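Long-range contacts in S-adenosylmethionine decarboxylase proenzyme (Aquifex aeolicus, PDB 2III), which probably decarboxylates S-adenosylmethionine to S-adenosylmethioninamine, the propylamine donor of polyamine synthesis, using a pyruvoyl group made by self-cleavage: residues G6-A11 against H111-V116; L10-G15 against L76-V81; A38-I43 against P87-R92. All blocks are in the same frame, centred on the assembly; numbering follows the deposited sequence.

Contact 1 of 3, residues G6-A11 against H111-V116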
ATOM      1  N   GLY A   6       5.007 -12.835   0.468  1.00 26.50           N
ATOM      2  CA  GLY A   6       3.753 -12.163   0.748  1.00 24.64           C
ATOM      3  C   GLY A   6       2.773 -12.148  -0.406  1.00 24.29           C
ATOM      4  O   GLY A   6       3.141 -12.345  -1.564  1.00 16.31           O
ATOM      5  N   LEU A   7       1.508 -11.917  -0.079  1.00 18.78           N
ATOM      6  CA  LEU A   7       0.454 -11.859  -1.073  1.00 22.98           C
ATOM      7  C   LEU A   7      -0.186 -10.483  -0.938  1.00 21.62           C
ATOM      8  O   LEU A   7      -0.565 -10.061   0.157  1.00 21.12           O
ATOM      9  CB  LEU A   7      -0.582 -12.948  -0.821  1.00 24.51           C
ATOM     10  CG  LEU A   7      -1.537 -13.179  -1.989  1.00 21.19           C
ATOM     11  CD1 LEU A   7      -0.806 -13.890  -3.118  1.00 20.13           C
ATOM     12  CD2 LEU A   7      -2.688 -14.012  -1.525  1.00 37.40           C
ATOM     13  N   HIS A   8      -0.308  -9.791  -2.060  1.00 17.66           N
ATOM     14  CA  HIS A   8      -0.851  -8.446  -2.080  1.00 17.44           C
ATOM     15  C   HIS A   8      -2.059  -8.383  -3.000  1.00 19.82           C
ATOM     16  O   HIS A   8      -1.961  -8.633  -4.200  1.00 29.05           O
ATOM     17  CB  HIS A   8       0.254  -7.485  -2.554  1.00  8.05           C
ATOM     18  CG  HIS A   8      -0.127  -6.039  -2.549  1.00 16.71           C
ATOM     19  ND1 HIS A   8       0.792  -5.037  -2.784  1.00 14.13           N
ATOM     20  CD2 HIS A   8      -1.319  -5.420  -2.369  1.00 14.29           C
ATOM     21  CE1 HIS A   8       0.184  -3.865  -2.748  1.00 18.01           C
ATOM     22  NE2 HIS A   8      -1.098  -4.068  -2.499  1.00  8.89           N
ATOM     23  N   ILE A   9      -3.205  -8.060  -2.417  1.00 20.59           N
ATOM     24  CA  ILE A   9      -4.439  -7.927  -3.165  1.00 13.24           C
ATOM     25  C   ILE A   9      -4.834  -6.453  -3.199  1.00 20.35           C
ATOM     26  O   ILE A   9      -4.875  -5.784  -2.164  1.00 19.69           O
ATOM     27  CB  ILE A   9      -5.606  -8.673  -2.494  1.00 16.29           C
ATOM     28  CG1 ILE A   9      -5.226 -10.119  -2.189  1.00 18.25           C
ATOM     29  CG2 ILE A   9      -6.831  -8.633  -3.408  1.00 17.34           C
ATOM     30  CD1 ILE A   9      -6.240 -10.822  -1.288  1.00 14.74           C
ATOM     31  N   LEU A  10      -5.113  -5.939  -4.388  1.00 11.58           N
ATOM     32  CA  LEU A  10      -5.558  -4.562  -4.490  1.00 15.58           C
ATOM     33  C   LEU A  10      -6.835  -4.567  -5.311  1.00 17.76           C
ATOM     34  O   LEU A  10      -6.971  -5.334  -6.262  1.00 22.70           O
ATOM     35  CB  LEU A  10      -4.487  -3.662  -5.124  1.00 25.21           C
ATOM     36  CG  LEU A  10      -3.560  -4.132  -6.242  1.00 31.36           C
ATOM     37  CD1 LEU A  10      -2.735  -2.954  -6.729  1.00 38.59           C
ATOM     38  CD2 LEU A  10      -2.637  -5.226  -5.734  1.00 42.62           C
ATOM     39  N   ALA A  11      -7.790  -3.736  -4.915  1.00 18.04           N
ATOM     40  CA  ALA A  11      -9.057  -3.668  -5.620  1.00 14.15           C
ATOM     41  C   ALA A  11      -9.598  -2.259  -5.640  1.00 15.09           C
ATOM     42  O   ALA A  11      -9.428  -1.506  -4.683  1.00 14.68           O
ATOM     43  CB  ALA A  11     -10.063  -4.586  -4.954  1.00 11.64           C
ATOM     44  N   HIS A 111      -0.928 -10.000  -6.456  1.00 28.20           N
ATOM     45  CA  HIS A 111       0.513 -10.079  -6.734  1.00 19.14           C
ATOM     46  C   HIS A 111       1.239 -10.869  -5.641  1.00 23.87           C
ATOM     47  O   HIS A 111       0.949 -10.708  -4.458  1.00 27.95           O
ATOM     48  CB  HIS A 111       1.153  -8.683  -6.744  1.00 19.90           C
ATOM     49  CG  HIS A 111       0.631  -7.766  -7.802  1.00 30.55           C
ATOM     50  ND1 HIS A 111       0.820  -7.995  -9.147  1.00 28.01           N
ATOM     51  CD2 HIS A 111      -0.029  -6.587  -7.711  1.00 33.42           C
ATOM     52  CE1 HIS A 111       0.301  -6.995  -9.838  1.00 32.70           C
ATOM     53  NE2 HIS A 111      -0.220  -6.127  -8.990  1.00 28.71           N
ATOM     54  N   GLU A 112       2.184 -11.716  -6.023  1.00 19.06           N
ATOM     55  CA  GLU A 112       2.963 -12.429  -5.020  1.00 27.70           C
ATOM     56  C   GLU A 112       4.167 -11.507  -4.906  1.00 27.05           C
ATOM     57  O   GLU A 112       4.872 -11.292  -5.892  1.00 35.61           O
ATOM     58  CB  GLU A 112       3.403 -13.803  -5.521  1.00 23.70           C
ATOM     59  CG  GLU A 112       2.260 -14.722  -5.917  1.00 41.53           C
ATOM     60  CD  GLU A 112       2.730 -16.145  -6.196  1.00 51.12           C
ATOM     61  OE1 GLU A 112       3.645 -16.321  -7.033  1.00 45.73           O
ATOM     62  OE2 GLU A 112       2.182 -17.085  -5.576  1.00 64.21           O
ATOM     63  N   ARG A 113       4.391 -10.938  -3.727  1.00 25.54           N
ATOM     64  CA  ARG A 113       5.503 -10.009  -3.548  1.00 22.62           C
ATOM     65  C   ARG A 113       6.729 -10.679  -2.928  1.00 21.38           C
ATOM     66  O   ARG A 113       6.662 -11.210  -1.822  1.00 20.38           O
ATOM     67  CB  ARG A 113       5.091  -8.825  -2.654  1.00 23.17           C
ATOM     68  CG  ARG A 113       3.795  -8.071  -3.019  1.00 28.67           C
ATOM     69  CD  ARG A 113       3.892  -7.212  -4.270  1.00 16.82           C
ATOM     70  NE  ARG A 113       4.947  -6.194  -4.243  1.00 19.72           N
ATOM     71  CZ  ARG A 113       4.815  -4.950  -3.780  1.00 19.94           C
ATOM     72  NH1 ARG A 113       3.665  -4.528  -3.277  1.00 16.35           N
ATOM     73  NH2 ARG A 113       5.839  -4.104  -3.860  1.00 15.52           N
ATOM     74  N   GLY A 114       7.843 -10.650  -3.650  1.00 19.50           N
ATOM     75  CA  GLY A 114       9.080 -11.218  -3.137  1.00 24.40           C
ATOM     76  C   GLY A 114       9.214 -12.718  -3.265  1.00 26.00           C
ATOM     77  O   GLY A 114       8.726 -13.472  -2.418  1.00 29.00           O
ATOM     78  N   ILE A 115       9.894 -13.151  -4.319  1.00 24.19           N
ATOM     79  CA  ILE A 115      10.094 -14.572  -4.563  1.00 25.59           C
ATOM     80  C   ILE A 115      11.503 -14.988  -4.156  1.00 28.23           C
ATOM     81  O   ILE A 115      12.492 -14.438  -4.645  1.00 29.80           O
ATOM     82  CB  ILE A 115       9.840 -14.909  -6.042  1.00 24.39           C
ATOM     83  CG1 ILE A 115       8.398 -14.523  -6.401  1.00 30.74           C
ATOM     84  CG2 ILE A 115      10.062 -16.402  -6.291  1.00 26.10           C
ATOM     85  CD1 ILE A 115       7.978 -14.924  -7.799  1.00 33.32           C
ATOM     86  N   VAL A 116      11.582 -15.955  -3.247  1.00 19.05           N
ATOM     87  CA  VAL A 116      12.863 -16.438  -2.748  1.00 24.61           C
ATOM     88  C   VAL A 116      13.009 -17.955  -2.882  1.00 27.00           C
ATOM     89  O   VAL A 116      12.024 -18.696  -2.825  1.00 26.22           O
ATOM     90  CB  VAL A 116      13.064 -16.031  -1.263  1.00 26.01           C
ATOM     91  CG1 VAL A 116      13.028 -14.516  -1.131  1.00 29.82           C
ATOM     92  CG2 VAL A 116      11.979 -16.645  -0.395  1.00 13.85           C
TER
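His8 and Arg113 meet at the dimer-facing surface of a two-layer alpha/beta sandwich, where strand 3-14 runs antiparallel to strand 105-116, the last strand of the sheet within the chain. Arg113 NH1 donates to His8 ND1 over 3.0 Å. The N-H...N angle of 138° shows a bent bond, yet NH1 lies in the plane of the imidazole at its edge, and the ring and guanidinium planes are only 22° apart. Bends at chi2 and chi3 fold the arginine back alongside the histidine, so that Arg113 CG also packs on His8 CB at 3.6 Å. On the histidine side, CG is anti to the backbone N (chi1 -176°), which carries the ring alongside the arginine. One face of that ring receives Leu10 CD2 near its rim; the same methyl approaches His111 CD2 obliquely at 3.5 Å.

The backbone fixes this register. His8 and His111 form a hydrogen-bonded pair, with His8 N to His111 O at 2.9 Å and His111 N to His8 O at 2.8 Å. On the reverse, helix-bearing face, Leu7 and Glu112 are a non-hydrogen-bonded pair, and Leu7 CD1 sits 4.2 Å from Glu112 CG.

Further out, Asp80 of the neighbouring strand takes His8 NE2, and Tyr82 stacks on the ring. Arg113 is shared with the second subunit, where NE and NH1 make salt bridges to its Asp12 and Asp80, while His111 NE2 bonds to His111 NE2 of that subunit.

Contact 2 of 3, residues L10-G15 against L76-V81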
ATOM      1  N   LEU A  10      -5.113  -5.939  -4.388  1.00 11.58           N
ATOM      2  CA  LEU A  10      -5.558  -4.562  -4.490  1.00 15.58           C
ATOM      3  C   LEU A  10      -6.835  -4.567  -5.311  1.00 17.76           C
ATOM      4  O   LEU A  10      -6.971  -5.334  -6.262  1.00 22.70           O
ATOM      5  CB  LEU A  10      -4.487  -3.662  -5.124  1.00 25.21           C
ATOM      6  CG  LEU A  10      -3.560  -4.132  -6.242  1.00 31.36           C
ATOM      7  CD1 LEU A  10      -2.735  -2.954  -6.729  1.00 38.59           C
ATOM      8  CD2 LEU A  10      -2.637  -5.226  -5.734  1.00 42.62           C
ATOM      9  N   ALA A  11      -7.790  -3.736  -4.915  1.00 18.04           N
ATOM     10  CA  ALA A  11      -9.057  -3.668  -5.620  1.00 14.15           C
ATOM     11  C   ALA A  11      -9.598  -2.259  -5.640  1.00 15.09           C
ATOM     12  O   ALA A  11      -9.428  -1.506  -4.683  1.00 14.68           O
ATOM     13  CB  ALA A  11     -10.063  -4.586  -4.954  1.00 11.64           C
ATOM     14  N   ASP A  12     -10.236  -1.900  -6.745  1.00 13.67           N
ATOM     15  CA  ASP A  12     -10.860  -0.597  -6.858  1.00 16.39           C
ATOM     16  C   ASP A  12     -12.350  -0.930  -6.817  1.00 16.14           C
ATOM     17  O   ASP A  12     -12.861  -1.653  -7.674  1.00 18.98           O
ATOM     18  CB  ASP A  12     -10.471   0.082  -8.173  1.00 18.63           C
ATOM     19  CG  ASP A  12      -8.969   0.285  -8.301  1.00 21.04           C
ATOM     20  OD1 ASP A  12      -8.264   0.282  -7.264  1.00 13.97           O
ATOM     21  OD2 ASP A  12      -8.494   0.457  -9.444  1.00 21.94           O
ATOM     22  N   LEU A  13     -13.034  -0.428  -5.797  1.00 14.66           N
ATOM     23  CA  LEU A  13     -14.454  -0.708  -5.621  1.00 18.41           C
ATOM     24  C   LEU A  13     -15.335   0.450  -6.074  1.00 20.16           C
ATOM     25  O   LEU A  13     -15.184   1.572  -5.596  1.00 28.38           O
ATOM     26  CB  LEU A  13     -14.732  -1.023  -4.149  1.00 18.01           C
ATOM     27  CG  LEU A  13     -13.713  -1.889  -3.401  1.00 23.92           C
ATOM     28  CD1 LEU A  13     -14.250  -2.166  -2.011  1.00 26.83           C
ATOM     29  CD2 LEU A  13     -13.455  -3.198  -4.139  1.00 14.40           C
ATOM     30  N   TYR A  14     -16.264   0.165  -6.985  1.00 12.84           N
ATOM     31  CA  TYR A  14     -17.174   1.178  -7.511  1.00 20.98           C
ATOM     32  C   TYR A  14     -18.623   0.927  -7.097  1.00 19.10           C
ATOM     33  O   TYR A  14     -19.005  -0.189  -6.743  1.00 21.54           O
ATOM     34  CB  TYR A  14     -17.106   1.216  -9.039  1.00 18.36           C
ATOM     35  CG  TYR A  14     -15.731   1.500  -9.602  1.00 23.08           C
ATOM     36  CD1 TYR A  14     -15.462   2.700 -10.260  1.00 12.55           C
ATOM     37  CD2 TYR A  14     -14.698   0.560  -9.493  1.00 30.48           C
ATOM     38  CE1 TYR A  14     -14.213   2.959 -10.795  1.00 18.67           C
ATOM     39  CE2 TYR A  14     -13.433   0.813 -10.031  1.00 25.50           C
ATOM     40  CZ  TYR A  14     -13.204   2.018 -10.681  1.00 22.10           C
ATOM     41  OH  TYR A  14     -11.972   2.292 -11.227  1.00 19.88           O
ATOM     42  N   GLY A  15     -19.432   1.978  -7.157  1.00 19.54           N
ATOM     43  CA  GLY A  15     -20.831   1.838  -6.801  1.00 21.26           C
ATOM     44  C   GLY A  15     -21.030   1.692  -5.310  1.00 24.20           C
ATOM     45  O   GLY A  15     -22.034   1.144  -4.866  1.00 30.22           O
ATOM     46  N   LEU A  76     -16.373   5.538  -4.788  1.00 17.73           N
ATOM     47  CA  LEU A  76     -15.155   4.760  -4.955  1.00 20.39           C
ATOM     48  C   LEU A  76     -14.252   4.634  -3.743  1.00 27.06           C
ATOM     49  O   LEU A  76     -14.061   5.588  -2.978  1.00 20.02           O
ATOM     50  CB  LEU A  76     -14.337   5.350  -6.106  1.00 25.64           C
ATOM     51  CG  LEU A  76     -12.904   4.828  -6.253  1.00 34.83           C
ATOM     52  CD1 LEU A  76     -12.939   3.431  -6.834  1.00 18.71           C
ATOM     53  CD2 LEU A  76     -12.096   5.767  -7.140  1.00 33.20           C
ATOM     54  N   ALA A  77     -13.679   3.440  -3.608  1.00 20.66           N
ATOM     55  CA  ALA A  77     -12.738   3.129  -2.540  1.00 24.32           C
ATOM     56  C   ALA A  77     -11.641   2.243  -3.134  1.00 21.79           C
ATOM     57  O   ALA A  77     -11.929   1.252  -3.799  1.00 16.22           O
ATOM     58  CB  ALA A  77     -13.450   2.396  -1.397  1.00 14.24           C
ATOM     59  N   THR A  78     -10.386   2.611  -2.910  1.00 19.32           N
ATOM     60  CA  THR A  78      -9.272   1.820  -3.405  1.00  9.61           C
ATOM     61  C   THR A  78      -8.653   1.127  -2.202  1.00 18.04           C
ATOM     62  O   THR A  78      -8.187   1.778  -1.256  1.00 19.32           O
ATOM     63  CB  THR A  78      -8.245   2.709  -4.134  1.00 15.11           C
ATOM     64  OG1 THR A  78      -7.923   3.853  -3.328  1.00  9.94           O
ATOM     65  CG2 THR A  78      -8.828   3.169  -5.468  1.00 17.33           C
ATOM     66  N   VAL A  79      -8.658  -0.201  -2.251  1.00 18.37           N
ATOM     67  CA  VAL A  79      -8.178  -1.032  -1.152  1.00 12.92           C
ATOM     68  C   VAL A  79      -6.938  -1.892  -1.419  1.00 19.68           C
ATOM     69  O   VAL A  79      -6.757  -2.425  -2.510  1.00 18.74           O
ATOM     70  CB  VAL A  79      -9.299  -1.984  -0.701  1.00 15.59           C
ATOM     71  CG1 VAL A  79      -8.900  -2.681   0.593  1.00 20.41           C
ATOM     72  CG2 VAL A  79     -10.618  -1.208  -0.544  1.00 15.95           C
ATOM     73  N   ASP A  80      -6.098  -2.037  -0.400  1.00 13.62           N
ATOM     74  CA  ASP A  80      -4.907  -2.868  -0.501  1.00 13.52           C
ATOM     75  C   ASP A  80      -4.816  -3.776   0.716  1.00 20.67           C
ATOM     76  O   ASP A  80      -4.894  -3.308   1.858  1.00 21.38           O
ATOM     77  CB  ASP A  80      -3.626  -2.022  -0.544  1.00 14.73           C
ATOM     78  CG  ASP A  80      -3.405  -1.343  -1.879  1.00 20.00           C
ATOM     79  OD1 ASP A  80      -2.325  -1.568  -2.473  1.00 15.87           O
ATOM     80  OD2 ASP A  80      -4.292  -0.579  -2.325  1.00 13.47           O
ATOM     81  N   VAL A  81      -4.659  -5.071   0.474  1.00 13.65           N
ATOM     82  CA  VAL A  81      -4.484  -6.021   1.563  1.00 10.62           C
ATOM     83  C   VAL A  81      -3.224  -6.796   1.231  1.00 10.38           C
ATOM     84  O   VAL A  81      -3.219  -7.646   0.350  1.00 19.93           O
ATOM     85  CB  VAL A  81      -5.672  -6.986   1.718  1.00 15.17           C
ATOM     86  CG1 VAL A  81      -5.356  -8.028   2.797  1.00 16.25           C
ATOM     87  CG2 VAL A  81      -6.910  -6.206   2.129  1.00 14.45           C
TER
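Ala11 with Val79 and Leu13 with Ala77 are the hydrogen-bonded pairs of two antiparallel strands whose axes approach to 4.7 Å at 166°. Val79 N reaches Ala11 O at 2.9 Å and Leu13 N reaches Ala77 O at 2.8 Å, both close to straight. Between these pairs Asp12 faces Thr78, and at one end Leu10 CB lies 4.0 Å from Asp80 OD1, an oxygen hydrogen-bonded to His8 NE2.

Leu76 packs on the Tyr14 ring. Its CG lies beside the carbonyl carbon (chi1 169°), which brings CD1 over the middle of one ring face, 4.0 Å from the centroid and 6° off the normal, a CH-pi contact. Leu76 CD1 also comes within 3.2 Å of Leu13 O.

This pairing joins strands 3-14 and 76-84 in the interior of the antiparallel sheet of the two-layer alpha/beta sandwich, whose two surfaces differ. On the helix-covered one, Leu13 CD1 touches Val79 CG2 at 4.0 Å, the two side chains crossing at a slant, with Leu101 and Met94 of helix 87-101 packed on Leu13 and Val79 respectively. On the other, Asp12 OD1 lies against Thr78 CG2 at 3.4 Å, while that carboxylate oxygen also takes Arg113 NE of the second subunit in a salt bridge. Thr78 OG1 bonds to Tyr82 OH of the same neighbour and, weakly, to the backbone O of His69, the predicted proton acceptor for self-processing.

Contact 3 of 3, residues A38-I43 against P87-R92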
ATOM      1  N   ALA A  38     -10.170 -11.423   9.828  1.00 34.37           N
ATOM      2  CA  ALA A  38      -9.074 -12.165   9.198  1.00 28.86           C
ATOM      3  C   ALA A  38      -8.074 -12.709  10.207  1.00 31.02           C
ATOM      4  O   ALA A  38      -7.106 -13.376   9.836  1.00 41.65           O
ATOM      5  CB  ALA A  38      -8.352 -11.281   8.189  1.00 25.10           C
ATOM      6  N   ASN A  39      -8.309 -12.414  11.480  1.00 33.97           N
ATOM      7  CA  ASN A  39      -7.434 -12.861  12.551  1.00 37.02           C
ATOM      8  C   ASN A  39      -6.002 -12.362  12.329  1.00 41.84           C
ATOM      9  O   ASN A  39      -5.026 -13.083  12.563  1.00 37.36           O
ATOM     10  CB  ASN A  39      -7.441 -14.388  12.644  1.00 39.69           C
ATOM     11  CG  ASN A  39      -6.923 -14.886  13.978  1.00 50.52           C
ATOM     12  OD1 ASN A  39      -6.438 -16.013  14.089  1.00 64.39           O
ATOM     13  ND2 ASN A  39      -7.036 -14.052  15.004  1.00 43.82           N
ATOM     14  N   LEU A  40      -5.885 -11.125  11.860  1.00 38.41           N
ATOM     15  CA  LEU A  40      -4.580 -10.533  11.626  1.00 33.72           C
ATOM     16  C   LEU A  40      -4.169  -9.775  12.874  1.00 29.51           C
ATOM     17  O   LEU A  40      -5.016  -9.318  13.637  1.00 30.81           O
ATOM     18  CB  LEU A  40      -4.624  -9.574  10.434  1.00 30.21           C
ATOM     19  CG  LEU A  40      -4.658 -10.183   9.032  1.00 26.34           C
ATOM     20  CD1 LEU A  40      -4.872  -9.085   7.999  1.00 22.00           C
ATOM     21  CD2 LEU A  40      -3.353 -10.913   8.767  1.00 19.00           C
ATOM     22  N   THR A  41      -2.866  -9.646  13.083  1.00 34.74           N
ATOM     23  CA  THR A  41      -2.366  -8.927  14.240  1.00 43.74           C
ATOM     24  C   THR A  41      -1.844  -7.558  13.791  1.00 39.45           C
ATOM     25  O   THR A  41      -1.040  -7.440  12.858  1.00 35.71           O
ATOM     26  CB  THR A  41      -1.261  -9.756  14.969  1.00 51.30           C
ATOM     27  OG1 THR A  41      -0.590  -8.935  15.934  1.00 50.80           O
ATOM     28  CG2 THR A  41      -0.264 -10.335  13.969  1.00 46.22           C
ATOM     29  N   LYS A  42      -2.329  -6.522  14.459  1.00 29.89           N
ATOM     30  CA  LYS A  42      -1.967  -5.156  14.136  1.00 28.32           C
ATOM     31  C   LYS A  42      -0.795  -4.603  14.933  1.00 30.76           C
ATOM     32  O   LYS A  42      -0.619  -4.917  16.109  1.00 33.36           O
ATOM     33  CB  LYS A  42      -3.182  -4.245  14.360  1.00 20.93           C
ATOM     34  CG  LYS A  42      -2.893  -2.764  14.188  1.00 43.09           C
ATOM     35  CD  LYS A  42      -4.092  -1.895  14.550  1.00 41.89           C
ATOM     36  CE  LYS A  42      -4.338  -1.869  16.048  1.00 45.08           C
ATOM     37  NZ  LYS A  42      -5.398  -0.886  16.413  1.00 42.98           N
ATOM     38  N   ILE A  43       0.013  -3.782  14.278  1.00 26.82           N
ATOM     39  CA  ILE A  43       1.113  -3.118  14.958  1.00 31.65           C
ATOM     40  C   ILE A  43       0.498  -1.781  15.376  1.00 37.17           C
ATOM     41  O   ILE A  43       0.498  -1.417  16.552  1.00 40.56           O
ATOM     42  CB  ILE A  43       2.296  -2.834  14.014  1.00 29.15           C
ATOM     43  CG1 ILE A  43       3.016  -4.139  13.661  1.00 34.52           C
ATOM     44  CG2 ILE A  43       3.241  -1.834  14.662  1.00 26.91           C
ATOM     45  CD1 ILE A  43       4.125  -3.961  12.640  1.00 32.30           C
ATOM     46  N   PRO A  87      -1.644 -16.445   3.185  1.00 44.29           N
ATOM     47  CA  PRO A  87      -2.461 -15.903   2.092  1.00 37.72           C
ATOM     48  C   PRO A  87      -3.959 -15.897   2.385  1.00 31.88           C
ATOM     49  O   PRO A  87      -4.667 -14.977   1.980  1.00 20.89           O
ATOM     50  CB  PRO A  87      -2.117 -16.814   0.920  1.00 34.81           C
ATOM     51  CG  PRO A  87      -0.744 -17.303   1.249  1.00 40.89           C
ATOM     52  CD  PRO A  87      -0.857 -17.598   2.721  1.00 28.86           C
ATOM     53  N   SER A  88      -4.439 -16.919   3.085  1.00 30.90           N
ATOM     54  CA  SER A  88      -5.857 -16.988   3.395  1.00 25.74           C
ATOM     55  C   SER A  88      -6.330 -15.802   4.226  1.00 24.57           C
ATOM     56  O   SER A  88      -7.499 -15.432   4.178  1.00 32.64           O
ATOM     57  CB  SER A  88      -6.195 -18.306   4.113  1.00 20.90           C
ATOM     58  OG  SER A  88      -5.714 -18.324   5.444  1.00 31.74           O
ATOM     59  N   LYS A  89      -5.426 -15.205   4.992  1.00 28.21           N
ATOM     60  CA  LYS A  89      -5.789 -14.056   5.809  1.00 25.81           C
ATOM     61  C   LYS A  89      -5.974 -12.834   4.908  1.00 27.65           C
ATOM     62  O   LYS A  89      -6.889 -12.034   5.114  1.00 24.01           O
ATOM     63  CB  LYS A  89      -4.717 -13.774   6.871  1.00 27.59           C
ATOM     64  CG  LYS A  89      -4.631 -14.888   7.916  1.00 35.71           C
ATOM     65  CD  LYS A  89      -3.887 -14.474   9.172  1.00 26.45           C
ATOM     66  CE  LYS A  89      -4.048 -15.543  10.261  1.00 37.41           C
ATOM     67  NZ  LYS A  89      -3.549 -15.073  11.587  1.00 34.74           N
ATOM     68  N   ALA A  90      -5.113 -12.685   3.905  1.00 18.56           N
ATOM     69  CA  ALA A  90      -5.251 -11.562   2.982  1.00 23.32           C
ATOM     70  C   ALA A  90      -6.608 -11.677   2.289  1.00 21.83           C
ATOM     71  O   ALA A  90      -7.350 -10.701   2.177  1.00 20.53           O
ATOM     72  CB  ALA A  90      -4.131 -11.583   1.946  1.00 21.23           C
ATOM     73  N   TYR A  91      -6.934 -12.880   1.833  1.00 14.08           N
ATOM     74  CA  TYR A  91      -8.197 -13.084   1.144  1.00 18.85           C
ATOM     75  C   TYR A  91      -9.393 -12.819   2.048  1.00 17.00           C
ATOM     76  O   TYR A  91     -10.356 -12.175   1.637  1.00 21.25           O
ATOM     77  CB  TYR A  91      -8.278 -14.493   0.565  1.00 23.48           C
ATOM     78  CG  TYR A  91      -7.399 -14.702  -0.649  1.00 21.34           C
ATOM     79  CD1 TYR A  91      -6.128 -15.257  -0.527  1.00 25.64           C
ATOM     80  CD2 TYR A  91      -7.845 -14.350  -1.922  1.00 25.36           C
ATOM     81  CE1 TYR A  91      -5.328 -15.465  -1.643  1.00 28.18           C
ATOM     82  CE2 TYR A  91      -7.047 -14.547  -3.041  1.00 26.52           C
ATOM     83  CZ  TYR A  91      -5.792 -15.108  -2.897  1.00 23.53           C
ATOM     84  OH  TYR A  91      -5.009 -15.326  -4.013  1.00 34.60           O
ATOM     85  N   ARG A  92      -9.336 -13.299   3.283  1.00 16.27           N
ATOM     86  CA  ARG A  92     -10.431 -13.080   4.229  1.00 20.93           C
ATOM     87  C   ARG A  92     -10.620 -11.581   4.496  1.00 27.65           C
ATOM     88  O   ARG A  92     -11.743 -11.082   4.516  1.00 21.50           O
ATOM     89  CB  ARG A  92     -10.139 -13.816   5.541  1.00 30.31           C
ATOM     90  CG  ARG A  92     -10.153 -15.336   5.409  1.00 31.38           C
ATOM     91  CD  ARG A  92      -9.862 -16.011   6.735  1.00 48.31           C
ATOM     92  NE  ARG A  92     -10.869 -15.708   7.753  1.00 61.25           N
ATOM     93  CZ  ARG A  92     -12.156 -16.037   7.662  1.00 65.37           C
ATOM     94  NH1 ARG A  92     -12.996 -15.719   8.639  1.00 52.46           N
ATOM     95  NH2 ARG A  92     -12.607 -16.680   6.593  1.00 70.25           N
TER
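Lys89 lies across the turn formed by Ala38, Asn39 and Leu40, and each atom of its side chain finds a partner there. CB packs on Leu40 CD2 at 3.7 Å. CG, placed beside the backbone N and anti to the carbonyl carbon (chi1 -67°), passes 3.5 Å from Ala38 O. CD touches both that oxygen and Leu40 CD2, the methyl at 3.6 Å; the two side chains run antiparallel alongside each other. CE moves on to Asn39 O, and NZ ends there in a hydrogen bond of 2.7 Å. The ammonium approaches 36° out of the carbonyl plane, so it uses no in-plane lone pair. The chain, extended beyond CG, carries NZ from the helix to Asn39 O.

Beside it, Ala38 CB touches Lys89 O at 3.5 Å and Arg92 CB at 4.1 Å, and Arg92 turns back to Tyr37, bonding to its carbonyl oxygen through NH1 and making a cation-pi contact with its ring. The helices 24-37 and 87-101 thus meet on one side of the sheet, the C-terminal end of the first against the first turns of the second. Asn39, with positive phi and two bonds back into the last turn, closes helix 24-37 in a Schellman motif.

In the fold
Contacts 1 and 2 are neighbouring seams of one sheet, 16 Å apart between centres, and share Leu10 and Ala11. A probable hydrogen bond from Val81 N to Ile9 O, 2.7 Å, joins them. Contact 3 joins helix 87-101 to the loop after helix 24-37, its centre about 14 Å from that of contact 1 and 17 Å from that of contact 2; Ala90 O touches Ile9 CD1 at 3.6 Å and Val81 CG1 at 3.4 Å. Contact 2 borders His69 through Thr78, about 3 Å between side chains, while residue Gly6 of contact 1 lies about 5 Å from the side chain of Cys84 and about 6 Å from that of Ser64, all three predicted active-site residues.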